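Local coordinates for protein putative kinase (Chloroflexus aurantiacus, PDB 2RHM) that is of unknown function but carries the P-loop nucleoside triphosphate hydrolase fold and is probably a kinase, at residues 85-88 / 89-93. Residues are numbered along the deposited sequence; the frame is centred on the assembly and turned at random.
Sequences NFRV and DLDTE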
ATOM      1  N   ASN B  85       7.645 -13.039  -5.741  1.00 24.34           N
ATOM      2  CA  ASN B  85       8.569 -13.840  -6.529  1.00 23.07           C
ATOM      3  C   ASN B  85       9.169 -12.892  -7.578  1.00 24.74           C
ATOM      4  O   ASN B  85       8.792 -12.899  -8.739  1.00 24.85           O
ATOM      5  CB  ASN B  85       7.896 -15.084  -7.127  1.00 24.55           C
ATOM      6  CG  ASN B  85       6.695 -14.772  -7.983  1.00 24.64           C
ATOM      7  OD1 ASN B  85       5.874 -13.907  -7.651  1.00 26.23           O
ATOM      8  ND2 ASN B  85       6.551 -15.525  -9.085  1.00 27.99           N
ATOM      9  N   PHE B  86      10.110 -12.066  -7.132  1.00 24.25           N
ATOM     10  CA  PHE B  86      10.679 -11.022  -7.988  1.00 22.52           C
ATOM     11  C   PHE B  86      11.442 -11.591  -9.185  1.00 25.06           C
ATOM     12  O   PHE B  86      12.098 -12.648  -9.096  1.00 25.27           O
ATOM     13  CB  PHE B  86      11.599 -10.105  -7.191  1.00 23.09           C
ATOM     14  CG  PHE B  86      10.904  -9.270  -6.169  1.00 23.29           C
ATOM     15  CD1 PHE B  86      10.223  -8.124  -6.543  1.00 25.97           C
ATOM     16  CD2 PHE B  86      10.934  -9.610  -4.824  1.00 25.05           C
ATOM     17  CE1 PHE B  86       9.600  -7.323  -5.595  1.00 29.71           C
ATOM     18  CE2 PHE B  86      10.304  -8.824  -3.879  1.00 26.78           C
ATOM     19  CZ  PHE B  86       9.635  -7.690  -4.261  1.00 27.87           C
ATOM     20  N   ARG B  87      11.371 -10.867 -10.302  1.00 24.44           N
ATOM     21  CA  ARG B  87      12.016 -11.272 -11.547  1.00 22.77           C
ATOM     22  C   ARG B  87      13.162 -10.331 -11.852  1.00 22.85           C
ATOM     23  O   ARG B  87      12.960  -9.122 -11.921  1.00 21.85           O
ATOM     24  CB  ARG B  87      11.058 -11.136 -12.706  1.00 23.96           C
ATOM     25  CG  ARG B  87       9.939 -12.105 -12.740  1.00 30.94           C
ATOM     26  CD  ARG B  87       9.096 -11.841 -13.965  1.00 35.02           C
ATOM     27  NE  ARG B  87       9.823 -12.186 -15.189  1.00 34.71           N
ATOM     28  CZ  ARG B  87       9.987 -13.431 -15.643  1.00 41.37           C
ATOM     29  NH1 ARG B  87       9.473 -14.477 -14.996  1.00 42.63           N
ATOM     30  NH2 ARG B  87      10.666 -13.642 -16.761  1.00 38.54           N
ATOM     31  N   VAL B  88      14.355 -10.878 -12.046  1.00 21.27           N
ATOM     32  CA  VAL B  88      15.512 -10.061 -12.348  1.00 22.01           C
ATOM     33  C   VAL B  88      15.283  -9.211 -13.598  1.00 22.39           C
ATOM     34  O   VAL B  88      15.647  -8.027 -13.641  1.00 22.88           O
ATOM     35  CB  VAL B  88      16.774 -10.931 -12.549  1.00 23.08           C
ATOM     36  CG1 VAL B  88      17.906 -10.118 -13.143  1.00 25.46           C
ATOM     37  CG2 VAL B  88      17.217 -11.555 -11.238  1.00 26.98           C
ATOM     38  N   ASP B  89      14.685  -9.812 -14.617  1.00 21.86           N
ATOM     39  CA  ASP B  89      14.571  -9.133 -15.891  1.00 24.25           C
ATOM     40  C   ASP B  89      13.749  -7.853 -15.858  1.00 26.27           C
ATOM     41  O   ASP B  89      14.057  -6.926 -16.598  1.00 30.13           O
ATOM     42  CB  ASP B  89      14.077 -10.070 -17.001  1.00 21.88           C
ATOM     43  CG  ASP B  89      12.663 -10.602 -16.783  1.00 30.12           C
ATOM     44  OD1 ASP B  89      12.042 -10.403 -15.725  1.00 30.31           O
ATOM     45  OD2 ASP B  89      12.176 -11.273 -17.714  1.00 35.48           O
ATOM     46  N   LEU B  90      12.745  -7.790 -14.984  1.00 24.85           N
ATOM     47  CA  LEU B  90      11.893  -6.604 -14.858  1.00 26.57           C
ATOM     48  C   LEU B  90      12.047  -5.826 -13.551  1.00 24.48           C
ATOM     49  O   LEU B  90      11.966  -4.590 -13.541  1.00 26.01           O
ATOM     50  CB  LEU B  90      10.436  -7.017 -15.004  1.00 27.37           C
ATOM     51  CG  LEU B  90       9.990  -7.510 -16.372  1.00 34.07           C
ATOM     52  CD1 LEU B  90       8.492  -7.798 -16.304  1.00 39.28           C
ATOM     53  CD2 LEU B  90      10.310  -6.489 -17.447  1.00 37.18           C
ATOM     54  N   ASP B  91      12.218  -6.531 -12.435  1.00 23.90           N
ATOM     55  CA  ASP B  91      12.296  -5.854 -11.136  1.00 23.23           C
ATOM     56  C   ASP B  91      13.620  -5.168 -10.839  1.00 23.09           C
ATOM     57  O   ASP B  91      13.675  -4.279  -9.998  1.00 24.51           O
ATOM     58  CB  ASP B  91      11.880  -6.814 -10.011  1.00 23.38           C
ATOM     59  CG  ASP B  91      10.403  -7.174 -10.067  1.00 26.20           C
ATOM     60  OD1 ASP B  91       9.578  -6.247  -9.920  1.00 27.70           O
ATOM     61  OD2 ASP B  91      10.055  -8.369 -10.237  1.00 24.08           O
ATOM     62  N   THR B  92      14.689  -5.535 -11.536  1.00 23.22           N
ATOM     63  CA  THR B  92      15.945  -4.812 -11.335  1.00 24.74           C
ATOM     64  C   THR B  92      15.776  -3.327 -11.673  1.00 23.43           C
ATOM     65  O   THR B  92      16.183  -2.461 -10.879  1.00 23.25           O
ATOM     66  CB  THR B  92      17.077  -5.452 -12.163  1.00 25.24           C
ATOM     67  OG1 THR B  92      17.130  -6.842 -11.832  1.00 22.99           O
ATOM     68  CG2 THR B  92      18.415  -4.799 -11.866  1.00 30.21           C
ATOM     69  N   GLU B  93      15.177  -3.019 -12.826  1.00 24.93           N
ATOM     70  CA  GLU B  93      15.000  -1.623 -13.219  1.00 26.26           C
ATOM     71  C   GLU B  93      13.896  -0.969 -12.379  1.00 25.51           C
ATOM     72  O   GLU B  93      13.968   0.233 -12.084  1.00 26.84           O
ATOM     73  CB  GLU B  93      14.703  -1.488 -14.700  1.00 29.44           C
ATOM     74  CG  GLU B  93      14.634  -0.018 -15.150  1.00 31.60           C
ATOM     75  CD  GLU B  93      14.574   0.140 -16.651  1.00 38.77           C
ATOM     76  OE1 GLU B  93      14.735  -0.867 -17.363  1.00 40.14           O
ATOM     77  OE2 GLU B  93      14.372   1.282 -17.121  1.00 45.05           O
TER
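Phe-86 turns the edge of its ring to the carboxylate of Asp-91, CD1 lying 3.7 Å from Asp-91 CG, with the two planes almost perpendicular (88°). One residue on, the backbone N of Arg-87 gives a nearly straight bond of 2.8 Å to Asp-91 OD2, received on the anti lone pair. OD1 of Asp-91 takes a hydrogen bond from Tyr-67 OH and a salt bridge from Arg-94, so both oxygens of this buried carboxylate are engaged. Arg-87 occupies the N-cap position through its backbone: its carbonyl O accepts a hydrogen bond from Asp-91 N at 2.7 Å, which closes the first turn. Its side chain instead curls, with a bend at chi3 (69°), alongside Asp-89 in a skewed salt bridge, the planes 53° apart: NE reaches OD1 of Asp-89 at 2.9 Å, while NH2 meets Asp-89 OD2 at 3.0 Å, and of the two oxygens only OD2 lies in the guanidinium plane. Val-88 O is taken by Thr-92 OG1 at 2.6 Å, in the carbonyl plane, and more weakly by Thr-92 N. The junction leads from strand 80-83 of the parallel sheet into helix 88-101, with Phe-86 and Asp-91 packed against helix 52-75 and Asn-85 reaching Lys-36 at the start of helix 36-47.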